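Local coordinates for protein tapirin (Caldicellulosiruptor kristjanssonii, PDB 6N2B) that binds cellulose and calcium, and probably helps the thermophilic cell to hold on to plant biomass, at residues 203-208 and 546-551; 253-258 and 274-279; 357-362 and 378-383; 444-449 and 476-481. All blocks are in the same frame, centred on the assembly; numbering follows the deposited sequence.

Overall arrangement
From the N terminus, residues 203-208 lead into the first strand of the beta-helix and meet the C-terminal tail, 546-551, so interaction 1 closes a loop of almost the whole modelled chain; the other three are nested within it and follow one another in series. Interactions 2 and 3 each close one coil of the beta-helix and lie in the same eight-strand parallel sheet, their centres about 23 Å apart, interaction 3 at its last strand. Interaction 4 joins two strands of the calcium-bearing region joined to the N-terminal end of the beta-helix, its centre about 53 Å from that of interaction 3 and about 18 Å from that of interaction 1.

Interaction 1: residues 203-208 and 546-551; sequences DLFEYA and LNYIPP
The phenol ring of Y548 lies against L204 and F205, tying the first coil of the beta-helix to the tail of the chain. On one side a short 3-10 turn, 204-206, leads into strand 207-211; on the other the tail leaves helix 536-546 through a Schellman motif at N547. The side chains of L204 and Y548 run antiparallel alongside one another. Methyl CD2 of L204 sits over the middle of the Y548 ring, 3.8 Å from its centroid and almost on the normal, as a CH-pi contact, while CB of L204 packs 3.4 Å from CZ of Y548. The opposite face of the ring carries the backbone N of P550, which leaves the phenol sandwiched between the leucine and its own tail. With CG trans to the backbone N (chi1 179°), Y548 reaches from the tail across to the turn. The F205 ring approaches obliquely, its plane at 78° to that of Y548 and its CE2 3.9 Å from CE2 of Y548; F205 also packs on I542 and T543 of helix 536-546. Beside them, CD1 of L546 adds an apolar touch 4.2 Å from CD2 of L204. The carboxylate of D203 is turned to other work, with OD2 in a salt bridge to R533. A phenylalanine in place of Y548 would probably keep much of the ring packing but leave the amide of L204 without its acceptor in this buried contact. That bond runs from L204 N to Y548 OH, 3.1 Å long, with an N-H...O angle of 156°.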
loop_
_atom_site.group_PDB
_atom_site.type_symbol
_atom_site.label_atom_id
_atom_site.label_comp_id
_atom_site.label_asym_id
_atom_site.label_seq_id
_atom_site.Cartn_x
_atom_site.Cartn_y
_atom_site.Cartn_z
ATOM N N ASP A 203 5.571 13.028 5.226
ATOM C CA ASP A 203 5.680 13.061 6.681
ATOM C C ASP A 203 5.730 11.643 7.230
ATOM O O ASP A 203 4.776 10.882 7.061
ATOM C CB ASP A 203 4.487 13.805 7.274
ATOM C CG ASP A 203 4.593 13.991 8.763
ATOM O OD1 ASP A 203 5.713 13.890 9.312
ATOM O OD2 ASP A 203 3.533 14.250 9.382
ATOM N N LEU A 204 6.817 11.310 7.931
ATOM C CA LEU A 204 6.967 9.961 8.467
ATOM C C LEU A 204 5.822 9.594 9.403
ATOM O O LEU A 204 5.385 8.439 9.436
ATOM C CB LEU A 204 8.312 9.829 9.188
ATOM C CG LEU A 204 8.573 8.626 10.103
ATOM C CD1 LEU A 204 9.009 7.391 9.324
ATOM C CD2 LEU A 204 9.634 8.998 11.098
ATOM N N PHE A 205 5.310 10.559 10.160
ATOM C CA PHE A 205 4.283 10.264 11.151
ATOM C C PHE A 205 2.886 10.144 10.559
ATOM O O PHE A 205 1.932 9.918 11.316
ATOM C CB PHE A 205 4.334 11.323 12.257
ATOM C CG PHE A 205 5.650 11.330 12.972
ATOM C CD1 PHE A 205 5.950 10.340 13.895
ATOM C CD2 PHE A 205 6.625 12.253 12.648
ATOM C CE1 PHE A 205 7.180 10.303 14.522
ATOM C CE2 PHE A 205 7.853 12.210 13.259
ATOM C CZ PHE A 205 8.130 11.234 14.205
ATOM N N GLU A 206 2.747 10.280 9.236
ATOM C CA GLU A 206 1.506 9.967 8.546
ATOM C C GLU A 206 1.366 8.476 8.241
ATOM O O GLU A 206 0.260 8.011 7.951
ATOM C CB GLU A 206 1.409 10.803 7.263
ATOM C CG GLU A 206 0.550 10.224 6.104
ATOM C CD GLU A 206 -0.955 10.087 6.432
ATOM O OE1 GLU A 206 -1.444 10.731 7.390
ATOM O OE2 GLU A 206 -1.647 9.308 5.731
ATOM N N TYR A 207 2.426 7.694 8.362
ATOM C CA TYR A 207 2.386 6.324 7.871
ATOM C C TYR A 207 1.874 5.355 8.936
ATOM O O TYR A 207 2.260 5.432 10.109
ATOM C CB TYR A 207 3.761 5.926 7.331
ATOM C CG TYR A 207 3.923 6.609 5.998
ATOM C CD1 TYR A 207 4.313 7.951 5.919
ATOM C CD2 TYR A 207 3.584 5.952 4.820
ATOM C CE1 TYR A 207 4.415 8.594 4.700
ATOM C CE2 TYR A 207 3.673 6.591 3.591
ATOM C CZ TYR A 207 4.082 7.908 3.535
ATOM O OH TYR A 207 4.156 8.525 2.305
ATOM N N ALA A 208 0.930 4.498 8.522
ATOM C CA ALA A 208 0.592 3.330 9.318
ATOM C C ALA A 208 1.688 2.276 9.196
ATOM O O ALA A 208 2.059 1.625 10.187
ATOM C CB ALA A 208 -0.760 2.775 8.882
ATOM N N LEU A 546 15.711 7.851 15.400
ATOM C CA LEU A 546 16.081 7.732 13.992
ATOM C C LEU A 546 16.863 8.925 13.464
ATOM O O LEU A 546 17.249 8.905 12.287
ATOM C CB LEU A 546 14.831 7.559 13.120
ATOM C CG LEU A 546 13.880 6.422 13.468
ATOM C CD1 LEU A 546 12.661 6.441 12.534
ATOM C CD2 LEU A 546 14.635 5.080 13.429
ATOM N N ASN A 547 17.083 9.961 14.278
ATOM C CA ASN A 547 17.726 11.189 13.827
ATOM C C ASN A 547 16.985 11.710 12.599
ATOM O O ASN A 547 17.524 11.842 11.498
ATOM C CB ASN A 547 19.213 10.950 13.557
ATOM C CG ASN A 547 20.025 12.237 13.496
ATOM O OD1 ASN A 547 19.556 13.310 13.877
ATOM N ND2 ASN A 547 21.263 12.125 13.015
ATOM N N TYR A 548 15.696 11.948 12.817
ATOM C CA TYR A 548 14.745 12.232 11.755
ATOM C C TYR A 548 14.587 13.733 11.619
ATOM O O TYR A 548 14.433 14.428 12.623
ATOM C CB TYR A 548 13.385 11.603 12.054
ATOM C CG TYR A 548 12.355 11.907 10.985
ATOM C CD1 TYR A 548 12.549 11.502 9.665
ATOM C CD2 TYR A 548 11.197 12.618 11.294
ATOM C CE1 TYR A 548 11.603 11.787 8.692
ATOM C CE2 TYR A 548 10.250 12.912 10.327
ATOM C CZ TYR A 548 10.456 12.495 9.031
ATOM O OH TYR A 548 9.515 12.787 8.069
ATOM N N ILE A 549 14.617 14.228 10.387
ATOM C CA ILE A 549 14.388 15.637 10.094
ATOM C C ILE A 549 13.156 15.755 9.203
ATOM O O ILE A 549 13.213 15.489 8.000
ATOM C CB ILE A 549 15.612 16.293 9.430
ATOM C CG1 ILE A 549 16.869 16.069 10.258
ATOM C CG2 ILE A 549 15.373 17.783 9.258
ATOM C CD1 ILE A 549 18.071 15.671 9.465
ATOM N N PRO A 550 12.017 16.160 9.761
ATOM C CA PRO A 550 10.805 16.313 8.945
ATOM C C PRO A 550 10.981 17.386 7.888
ATOM O O PRO A 550 11.554 18.453 8.161
ATOM C CB PRO A 550 9.726 16.708 9.969
ATOM C CG PRO A 550 10.437 16.925 11.262
ATOM C CD PRO A 550 11.722 16.183 11.196
ATOM N N PRO A 551 10.474 17.143 6.678
ATOM C CA PRO A 551 10.760 18.025 5.518
ATOM C C PRO A 551 10.211 19.437 5.661
ATOM O O PRO A 551 10.995 20.400 5.591
ATOM C CB PRO A 551 10.081 17.295 4.353
ATOM C CG PRO A 551 9.973 15.880 4.814
ATOM C CD PRO A 551 9.750 15.927 6.279
#

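Interaction 2: residues 253-258 and 274-279; sequences PEVIVN and NKLVFN
V255 and V257 alternate with K275, V277 and N279 in a ladder of parallel-strand hydrogen bonds. V255 N donates to K275 O, V277 N to V255 O, V257 N to V277 O (2.8 Å) and N279 N to V257 O, the last three nearly straight on their carbonyls. The apolar residues in register stack on one another. On the face with V255 and V257, CG1 of V255 meets CD1 of L276 at 3.7 Å, and V257 lies alongside F278 with its CB over one face of the ring, 4.2 Å from the centroid. On the other face, CD1 of I256 rests 3.9 Å from CB of V277. At the start of the pair, the side-chain amide of N274 gives ND2 to P253 O at 2.9 Å, with the acceptor in the amide plane. A bend at chi3 (90°) turns the K275 chain alongside E254, where NZ makes a weak salt bridge of 3.3 Å with OE2; OE1 of E254 pairs with R233. Further out, the edge-to-face contact of F278 with Y309 and the packing of V255 on I272 and L276 on M270 place the first of these faces inside the coil. Strands 234-236 and 300-303 continue the sheet on either side. In-register ladders of this kind, one coil stacked on the next with aliphatic and aromatic residues inside, are the hallmark of the parallel beta-helix.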
loop_
_atom_site.group_PDB
_atom_site.type_symbol
_atom_site.label_atom_id
_atom_site.label_comp_id
_atom_site.label_asym_id
_atom_site.label_seq_id
_atom_site.Cartn_x
_atom_site.Cartn_y
_atom_site.Cartn_z
ATOM N N PRO A 253 11.315 -2.079 -6.617
ATOM C CA PRO A 253 11.054 -2.586 -7.979
ATOM C C PRO A 253 9.707 -3.280 -8.220
ATOM O O PRO A 253 9.307 -3.384 -9.388
ATOM C CB PRO A 253 12.213 -3.575 -8.211
ATOM C CG PRO A 253 12.713 -3.932 -6.865
ATOM C CD PRO A 253 12.485 -2.728 -5.998
ATOM N N GLU A 254 9.014 -3.797 -7.206
ATOM C CA GLU A 254 7.744 -4.481 -7.431
ATOM C C GLU A 254 6.781 -4.147 -6.309
ATOM O O GLU A 254 7.198 -3.841 -5.189
ATOM C CB GLU A 254 7.843 -6.027 -7.490
ATOM C CG GLU A 254 9.145 -6.650 -8.012
ATOM C CD GLU A 254 9.170 -8.188 -7.881
ATOM O OE1 GLU A 254 9.877 -8.717 -6.985
ATOM O OE2 GLU A 254 8.468 -8.862 -8.671
ATOM N N VAL A 255 5.489 -4.209 -6.632
ATOM C CA VAL A 255 4.420 -4.381 -5.660
ATOM C C VAL A 255 3.607 -5.549 -6.165
ATOM O O VAL A 255 2.937 -5.439 -7.192
ATOM C CB VAL A 255 3.535 -3.142 -5.494
ATOM C CG1 VAL A 255 2.413 -3.444 -4.492
ATOM C CG2 VAL A 255 4.349 -1.960 -5.017
ATOM N N ILE A 256 3.674 -6.670 -5.470
ATOM C CA ILE A 256 3.033 -7.898 -5.915
ATOM C C ILE A 256 1.917 -8.209 -4.938
ATOM O O ILE A 256 2.172 -8.519 -3.770
ATOM C CB ILE A 256 4.024 -9.063 -5.998
ATOM C CG1 ILE A 256 5.313 -8.636 -6.734
ATOM C CG2 ILE A 256 3.343 -10.272 -6.613
ATOM C CD1 ILE A 256 5.168 -8.375 -8.237
ATOM N N VAL A 257 0.682 -8.141 -5.412
ATOM C CA VAL A 257 -0.486 -8.506 -4.619
ATOM C C VAL A 257 -0.928 -9.895 -5.073
ATOM O O VAL A 257 -1.382 -10.066 -6.207
ATOM C CB VAL A 257 -1.607 -7.472 -4.771
ATOM C CG1 VAL A 257 -2.874 -7.945 -4.066
ATOM C CG2 VAL A 257 -1.146 -6.116 -4.238
ATOM N N ASN A 258 -0.790 -10.892 -4.196
ATOM C CA ASN A 258 -1.106 -12.280 -4.511
ATOM C C ASN A 258 -2.415 -12.704 -3.855
ATOM O O ASN A 258 -2.905 -12.061 -2.921
ATOM C CB ASN A 258 0.013 -13.219 -4.057
ATOM C CG ASN A 258 1.259 -13.113 -4.923
ATOM O OD1 ASN A 258 1.184 -12.875 -6.130
ATOM N ND2 ASN A 258 2.418 -13.291 -4.303
ATOM N N ASN A 274 8.220 1.167 -10.096
ATOM C CA ASN A 274 8.451 0.368 -11.297
ATOM C C ASN A 274 7.210 -0.396 -11.747
ATOM O O ASN A 274 6.633 -0.050 -12.784
ATOM C CB ASN A 274 9.629 -0.578 -11.090
ATOM C CG ASN A 274 9.887 -1.446 -12.305
ATOM O OD1 ASN A 274 10.199 -0.938 -13.390
ATOM N ND2 ASN A 274 9.741 -2.762 -12.138
ATOM N N LYS A 275 6.791 -1.438 -11.024
ATOM C CA LYS A 275 5.752 -2.349 -11.496
ATOM C C LYS A 275 4.760 -2.681 -10.377
ATOM O O LYS A 275 5.138 -2.778 -9.202
ATOM C CB LYS A 275 6.407 -3.632 -12.081
ATOM C CG LYS A 275 5.866 -4.973 -11.585
ATOM C CD LYS A 275 6.634 -6.167 -12.194
ATOM C CE LYS A 275 7.835 -6.592 -11.338
ATOM N NZ LYS A 275 8.483 -7.857 -11.816
ATOM N N LEU A 276 3.483 -2.828 -10.746
ATOM C CA LEU A 276 2.425 -3.272 -9.842
ATOM C C LEU A 276 1.727 -4.465 -10.478
ATOM O O LEU A 276 1.420 -4.443 -11.673
ATOM C CB LEU A 276 1.419 -2.148 -9.553
ATOM C CG LEU A 276 0.078 -2.478 -8.885
ATOM C CD1 LEU A 276 0.293 -3.215 -7.562
ATOM C CD2 LEU A 276 -0.728 -1.201 -8.659
ATOM N N VAL A 277 1.500 -5.517 -9.702
ATOM C CA VAL A 277 0.937 -6.742 -10.248
ATOM C C VAL A 277 -0.098 -7.275 -9.273
ATOM O O VAL A 277 0.244 -7.650 -8.147
ATOM C CB VAL A 277 2.012 -7.813 -10.518
ATOM C CG1 VAL A 277 1.397 -9.036 -11.158
ATOM C CG2 VAL A 277 3.095 -7.264 -11.417
ATOM N N PHE A 278 -1.358 -7.303 -9.694
ATOM C CA PHE A 278 -2.365 -8.134 -9.047
ATOM C C PHE A 278 -2.334 -9.492 -9.729
ATOM O O PHE A 278 -2.681 -9.608 -10.905
ATOM C CB PHE A 278 -3.745 -7.509 -9.146
ATOM C CG PHE A 278 -3.945 -6.369 -8.224
ATOM C CD1 PHE A 278 -3.477 -5.115 -8.552
ATOM C CD2 PHE A 278 -4.604 -6.547 -7.016
ATOM C CE1 PHE A 278 -3.663 -4.051 -7.695
ATOM C CE2 PHE A 278 -4.796 -5.486 -6.160
ATOM C CZ PHE A 278 -4.326 -4.232 -6.506
ATOM N N ASN A 279 -1.924 -10.520 -8.994
ATOM C CA ASN A 279 -1.559 -11.769 -9.645
ATOM C C ASN A 279 -2.762 -12.604 -10.060
ATOM O O ASN A 279 -2.677 -13.351 -11.041
ATOM C CB ASN A 279 -0.661 -12.577 -8.728
ATOM C CG ASN A 279 0.474 -13.193 -9.471
ATOM O OD1 ASN A 279 1.375 -12.487 -9.927
ATOM N ND2 ASN A 279 0.443 -14.518 -9.621
#

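Interaction 3: residues 357-362 and 378-383; sequences CDQLEV and TRAISI
R379 reaches back over D358, its neighbour in the preceding coil, where each chain turns a corner into a strand. CB of R379 starts 3.2 Å from D358 O, beside the backbone. CG anti to the carbonyl carbon (chi1 -66°), followed by an extended run to NE, carries the chain across the aspartate, roughly at right angles to it, so that CD passes 3.4 Å from OD1 of D358. At the tip, NH1 of R379 forms a salt bridge of 3.2 Å with OD1 of D358, which accepts through its anti lone pair; the oxygen lies at the edge of the guanidinium, close to its plane, and the N-H...O angle is 159°. The carboxylate and guanidinium planes stand 50° apart, consistent with a single-oxygen contact rather than a two-pronged one. The remaining end is held from outside: NH2 donates to A400 O, and the guanidinium makes a cation-pi contact with F402. Beyond the corner, strands 359-363 and 380-384 run parallel. L360 N reaches A380 O at 2.9 Å, and T378 OG1 binds the same oxygen at 2.7 Å from the opposite face of the carbonyl, so a side chain and a backbone amide share one acceptor. V362 N pairs with S382 O at 3.1 Å, while CD2 of L360 and CD1 of I381 lie side by side, 4.1 Å apart. Strand 380-384 is one of the two outermost in its parallel sheet of the beta-helix. The chemistry suggests a last rung joined by backbone bonds and apolar stacking, its corner fastened by a charged pair whose positive charge is probably balanced by the aspartate and eased by carbonyl and ring.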
loop_
_atom_site.group_PDB
_atom_site.type_symbol
_atom_site.label_atom_id
_atom_site.label_comp_id
_atom_site.label_asym_id
_atom_site.label_seq_id
_atom_site.Cartn_x
_atom_site.Cartn_y
_atom_site.Cartn_z
ATOM N N CYS A 357 -3.224 6.724 -24.777
ATOM C CA CYS A 357 -2.180 5.713 -24.762
ATOM C C CYS A 357 -1.441 5.742 -26.085
ATOM O O CYS A 357 -2.055 5.950 -27.129
ATOM C CB CYS A 357 -2.745 4.319 -24.511
ATOM S SG CYS A 357 -4.051 3.802 -25.649
ATOM N N ASP A 358 -0.119 5.552 -26.041
ATOM C CA ASP A 358 0.644 5.497 -27.281
ATOM C C ASP A 358 0.225 4.292 -28.110
ATOM O O ASP A 358 0.155 4.370 -29.342
ATOM C CB ASP A 358 2.145 5.464 -26.983
ATOM C CG ASP A 358 2.998 5.368 -28.250
ATOM O OD1 ASP A 358 3.142 6.395 -28.963
ATOM O OD2 ASP A 358 3.526 4.264 -28.536
ATOM N N GLN A 359 -0.093 3.181 -27.452
ATOM C CA GLN A 359 -0.552 1.985 -28.138
ATOM C C GLN A 359 -1.755 1.385 -27.426
ATOM O O GLN A 359 -1.880 1.457 -26.197
ATOM C CB GLN A 359 0.560 0.940 -28.236
ATOM C CG GLN A 359 1.560 1.249 -29.316
ATOM C CD GLN A 359 2.744 0.336 -29.260
ATOM O OE1 GLN A 359 2.597 -0.894 -29.214
ATOM N NE2 GLN A 359 3.937 0.924 -29.255
ATOM N N LEU A 360 -2.635 0.774 -28.215
ATOM C CA LEU A 360 -3.802 0.080 -27.698
ATOM C C LEU A 360 -3.893 -1.286 -28.358
ATOM O O LEU A 360 -4.016 -1.380 -29.581
ATOM C CB LEU A 360 -5.070 0.888 -27.954
ATOM C CG LEU A 360 -6.388 0.136 -27.788
ATOM C CD1 LEU A 360 -6.538 -0.384 -26.371
ATOM C CD2 LEU A 360 -7.521 1.061 -28.150
ATOM N N GLU A 361 -3.838 -2.338 -27.553
ATOM C CA GLU A 361 -3.952 -3.709 -28.026
ATOM C C GLU A 361 -5.130 -4.369 -27.328
ATOM O O GLU A 361 -5.246 -4.284 -26.106
ATOM C CB GLU A 361 -2.660 -4.485 -27.747
ATOM C CG GLU A 361 -2.603 -5.881 -28.374
ATOM C CD GLU A 361 -1.440 -6.715 -27.851
ATOM O OE1 GLU A 361 -1.664 -7.898 -27.496
ATOM O OE2 GLU A 361 -0.308 -6.180 -27.791
ATOM N N VAL A 362 -6.014 -5.001 -28.101
ATOM C CA VAL A 362 -7.124 -5.793 -27.578
ATOM C C VAL A 362 -7.089 -7.151 -28.268
ATOM O O VAL A 362 -6.779 -7.240 -29.461
ATOM C CB VAL A 362 -8.486 -5.096 -27.789
ATOM C CG1 VAL A 362 -9.612 -5.849 -27.057
ATOM C CG2 VAL A 362 -8.417 -3.647 -27.340
ATOM N N THR A 378 -5.558 6.963 -29.015
ATOM C CA THR A 378 -4.370 6.128 -29.160
ATOM C C THR A 378 -3.600 6.510 -30.418
ATOM O O THR A 378 -4.177 6.990 -31.391
ATOM C CB THR A 378 -4.734 4.625 -29.189
ATOM O OG1 THR A 378 -3.547 3.839 -29.034
ATOM C CG2 THR A 378 -5.432 4.241 -30.494
ATOM N N ARG A 379 -2.287 6.302 -30.394
ATOM C CA ARG A 379 -1.459 6.561 -31.570
ATOM C C ARG A 379 -1.380 5.365 -32.511
ATOM O O ARG A 379 -1.130 5.552 -33.709
ATOM C CB ARG A 379 -0.041 6.988 -31.149
ATOM C CG ARG A 379 -0.007 8.338 -30.435
ATOM C CD ARG A 379 1.391 8.948 -30.346
ATOM N NE ARG A 379 1.392 10.167 -29.532
ATOM C CZ ARG A 379 1.815 10.231 -28.265
ATOM N NH1 ARG A 379 2.281 9.147 -27.653
ATOM N NH2 ARG A 379 1.771 11.379 -27.601
ATOM N N ALA A 380 -1.591 4.154 -31.996
ATOM C CA ALA A 380 -1.625 2.933 -32.791
ATOM C C ALA A 380 -2.543 1.935 -32.105
ATOM O O ALA A 380 -2.728 1.981 -30.883
ATOM C CB ALA A 380 -0.232 2.328 -32.975
ATOM N N ILE A 381 -3.103 1.022 -32.898
ATOM C CA ILE A 381 -4.168 0.130 -32.452
ATOM C C ILE A 381 -3.967 -1.239 -33.091
ATOM O O ILE A 381 -3.374 -1.363 -34.170
ATOM C CB ILE A 381 -5.552 0.712 -32.810
ATOM C CG1 ILE A 381 -6.691 -0.078 -32.164
ATOM C CG2 ILE A 381 -5.707 0.766 -34.315
ATOM C CD1 ILE A 381 -8.028 0.639 -32.233
ATOM N N SER A 382 -4.461 -2.276 -32.412
ATOM C CA SER A 382 -4.320 -3.641 -32.912
ATOM C C SER A 382 -5.397 -4.492 -32.247
ATOM O O SER A 382 -5.211 -4.945 -31.116
ATOM C CB SER A 382 -2.930 -4.197 -32.631
ATOM O OG SER A 382 -2.929 -5.621 -32.699
ATOM N N ILE A 383 -6.485 -4.733 -32.963
ATOM C CA ILE A 383 -7.622 -5.479 -32.439
ATOM C C ILE A 383 -7.705 -6.782 -33.213
ATOM O O ILE A 383 -8.168 -6.789 -34.358
ATOM C CB ILE A 383 -8.927 -4.692 -32.563
ATOM C CG1 ILE A 383 -8.711 -3.244 -32.149
ATOM C CG2 ILE A 383 -9.995 -5.321 -31.709
ATOM C CD1 ILE A 383 -9.822 -2.351 -32.591
#

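Interaction 4: residues 444-449 and 476-481; sequences ATPWEI and NVRLYL
The guanidinium of R478 has the P446 ring over one face, with CD 3.6 Å above the plane near its centre, and water 2 at its edge. The Y480 ring takes I449 O at its edge, while the W447 indole has water 1 over one face, A444 O at its edge and K442 in a cation-pi contact. These groups decorate a parallel strand pair, 448-453 with 478-483, in the calcium-bearing region joined to the N-terminal end of the beta-helix; helix 459-470 in the connection supplies the calcium ligand E465, whose side chain is about 5 Å from that of I449. The backbones pair through R478 N to W447 O (2.9 Å), I449 N to R478 O and Y480 N to I449 O. Proline packing continues at N476, whose side chain lies against CB of P446, a residue preceded by a cis peptide bond. On the face that carries I449 and L479, CG2 of I449 meets CG2 of V477 at 3.8 Å. A bend at chi2 (-86°) folds R478 back over the proline. An alanine in place of R478 would remove the guanidinium and is likely to leave that side of P446 uncovered and water 2 without the NH1 donor. E448 OE1 and Y480 OH are bonded to G535 N and K532 O, beyond the pair. Water 2 links three side chains, accepting from R478 NH1 at 3.1 Å and donating to E448 OE2 at 3.0 Å and Y480 OH at 2.9 Å.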
loop_
_atom_site.group_PDB
_atom_site.type_symbol
_atom_site.label_atom_id
_atom_site.label_comp_id
_atom_site.label_asym_id
_atom_site.label_seq_id
_atom_site.Cartn_x
_atom_site.Cartn_y
_atom_site.Cartn_z
ATOM N N ALA A 444 -1.271 10.846 27.730
ATOM C CA ALA A 444 -2.223 10.630 26.654
ATOM C C ALA A 444 -3.333 9.674 27.094
ATOM O O ALA A 444 -3.221 8.955 28.094
ATOM C CB ALA A 444 -1.506 10.083 25.424
ATOM N N THR A 445 -4.421 9.680 26.332
ATOM C CA THR A 445 -5.553 8.798 26.592
ATOM C C THR A 445 -6.045 8.254 25.263
ATOM O O THR A 445 -6.533 9.027 24.427
ATOM C CB THR A 445 -6.675 9.542 27.311
ATOM O OG1 THR A 445 -6.138 10.205 28.466
ATOM C CG2 THR A 445 -7.786 8.567 27.731
ATOM N N PRO A 446 -5.883 6.951 24.990
ATOM C CA PRO A 446 -5.219 5.931 25.799
ATOM C C PRO A 446 -3.721 6.129 25.933
ATOM O O PRO A 446 -3.141 6.939 25.209
ATOM C CB PRO A 446 -5.488 4.638 25.017
ATOM C CG PRO A 446 -6.530 4.981 24.003
ATOM C CD PRO A 446 -6.318 6.407 23.695
ATOM N N TRP A 447 -3.107 5.378 26.844
ATOM C CA TRP A 447 -1.660 5.412 26.999
ATOM C C TRP A 447 -0.981 5.038 25.689
ATOM O O TRP A 447 -1.469 4.196 24.927
ATOM C CB TRP A 447 -1.211 4.443 28.087
ATOM C CG TRP A 447 -1.692 4.767 29.454
ATOM C CD1 TRP A 447 -2.236 5.953 29.892
ATOM C CD2 TRP A 447 -1.670 3.893 30.582
ATOM N NE1 TRP A 447 -2.555 5.857 31.231
ATOM C CE2 TRP A 447 -2.220 4.606 31.676
ATOM C CE3 TRP A 447 -1.237 2.574 30.777
ATOM C CZ2 TRP A 447 -2.348 4.042 32.936
ATOM C CZ3 TRP A 447 -1.366 2.016 32.028
ATOM C CH2 TRP A 447 -1.918 2.749 33.095
ATOM N N GLU A 448 0.165 5.657 25.440
ATOM C CA GLU A 448 0.930 5.426 24.228
ATOM C C GLU A 448 2.312 4.914 24.607
ATOM O O GLU A 448 2.929 5.401 25.559
ATOM C CB GLU A 448 1.038 6.712 23.396
ATOM C CG GLU A 448 -0.298 7.355 23.039
ATOM C CD GLU A 448 -0.151 8.522 22.051
ATOM O OE1 GLU A 448 0.983 8.760 21.548
ATOM O OE2 GLU A 448 -1.177 9.209 21.780
ATOM N N ILE A 449 2.787 3.905 23.895
ATOM C CA ILE A 449 4.130 3.392 24.117
ATOM C C ILE A 449 4.692 3.038 22.761
ATOM O O ILE A 449 3.977 2.516 21.903
ATOM C CB ILE A 449 4.165 2.173 25.073
ATOM C CG1 ILE A 449 5.578 1.576 25.137
ATOM C CG2 ILE A 449 3.172 1.106 24.685
ATOM C CD1 ILE A 449 5.849 0.750 26.405
ATOM N N ASN A 476 -6.558 -1.218 25.323
ATOM C CA ASN A 476 -6.698 0.003 24.540
ATOM C C ASN A 476 -5.368 0.725 24.291
ATOM O O ASN A 476 -5.379 1.829 23.733
ATOM C CB ASN A 476 -7.720 0.951 25.213
ATOM C CG ASN A 476 -7.148 1.720 26.432
ATOM O OD1 ASN A 476 -6.046 1.446 26.913
ATOM N ND2 ASN A 476 -7.911 2.696 26.920
ATOM N N VAL A 477 -4.226 0.139 24.664
ATOM C CA VAL A 477 -2.965 0.874 24.554
ATOM C C VAL A 477 -2.626 1.133 23.088
ATOM O O VAL A 477 -2.806 0.271 22.222
ATOM C CB VAL A 477 -1.816 0.151 25.287
ATOM C CG1 VAL A 477 -1.495 -1.193 24.665
ATOM C CG2 VAL A 477 -0.580 1.026 25.293
ATOM N N ARG A 478 -2.198 2.356 22.798
ATOM C CA ARG A 478 -1.716 2.716 21.473
ATOM C C ARG A 478 -0.274 2.251 21.350
ATOM O O ARG A 478 0.581 2.635 22.161
ATOM C CB ARG A 478 -1.819 4.223 21.251
ATOM C CG ARG A 478 -3.230 4.760 21.322
ATOM C CD ARG A 478 -3.876 4.627 19.966
ATOM N NE ARG A 478 -5.332 4.652 20.039
ATOM C CZ ARG A 478 -6.057 5.763 20.051
ATOM N NH1 ARG A 478 -5.470 6.949 19.996
ATOM N NH2 ARG A 478 -7.371 5.676 20.129
ATOM N N LEU A 479 -0.008 1.435 20.334
ATOM C CA LEU A 479 1.267 0.756 20.166
ATOM C C LEU A 479 1.970 1.249 18.906
ATOM O O LEU A 479 1.393 1.224 17.814
ATOM C CB LEU A 479 1.035 -0.747 20.088
ATOM C CG LEU A 479 1.856 -1.720 20.906
ATOM C CD1 LEU A 479 1.809 -3.072 20.213
ATOM C CD2 LEU A 479 3.274 -1.223 21.061
ATOM N N TYR A 480 3.207 1.694 19.059
ATOM C CA TYR A 480 4.068 2.089 17.948
ATOM C C TYR A 480 5.279 1.157 17.959
ATOM O O TYR A 480 6.101 1.206 18.884
ATOM C CB TYR A 480 4.470 3.558 18.073
ATOM C CG TYR A 480 3.262 4.418 18.092
ATOM C CD1 TYR A 480 2.553 4.616 19.269
ATOM C CD2 TYR A 480 2.769 4.985 16.908
ATOM C CE1 TYR A 480 1.399 5.375 19.278
ATOM C CE2 TYR A 480 1.624 5.745 16.907
ATOM C CZ TYR A 480 0.941 5.936 18.090
ATOM O OH TYR A 480 -0.205 6.695 18.094
ATOM N N LEU A 481 5.358 0.271 16.970
ATOM C CA LEU A 481 6.418 -0.721 16.900
ATOM C C LEU A 481 7.471 -0.230 15.927
ATOM O O LEU A 481 7.147 0.090 14.777
ATOM C CB LEU A 481 5.887 -2.083 16.438
ATOM C CG LEU A 481 4.620 -2.670 17.068
ATOM C CD1 LEU A 481 4.138 -3.915 16.332
ATOM C CD2 LEU A 481 4.861 -2.986 18.524
HETATM O O HOH W 1 -4.762 3.364 28.838
HETATM O O HOH W 2 -2.513 7.788 19.462
#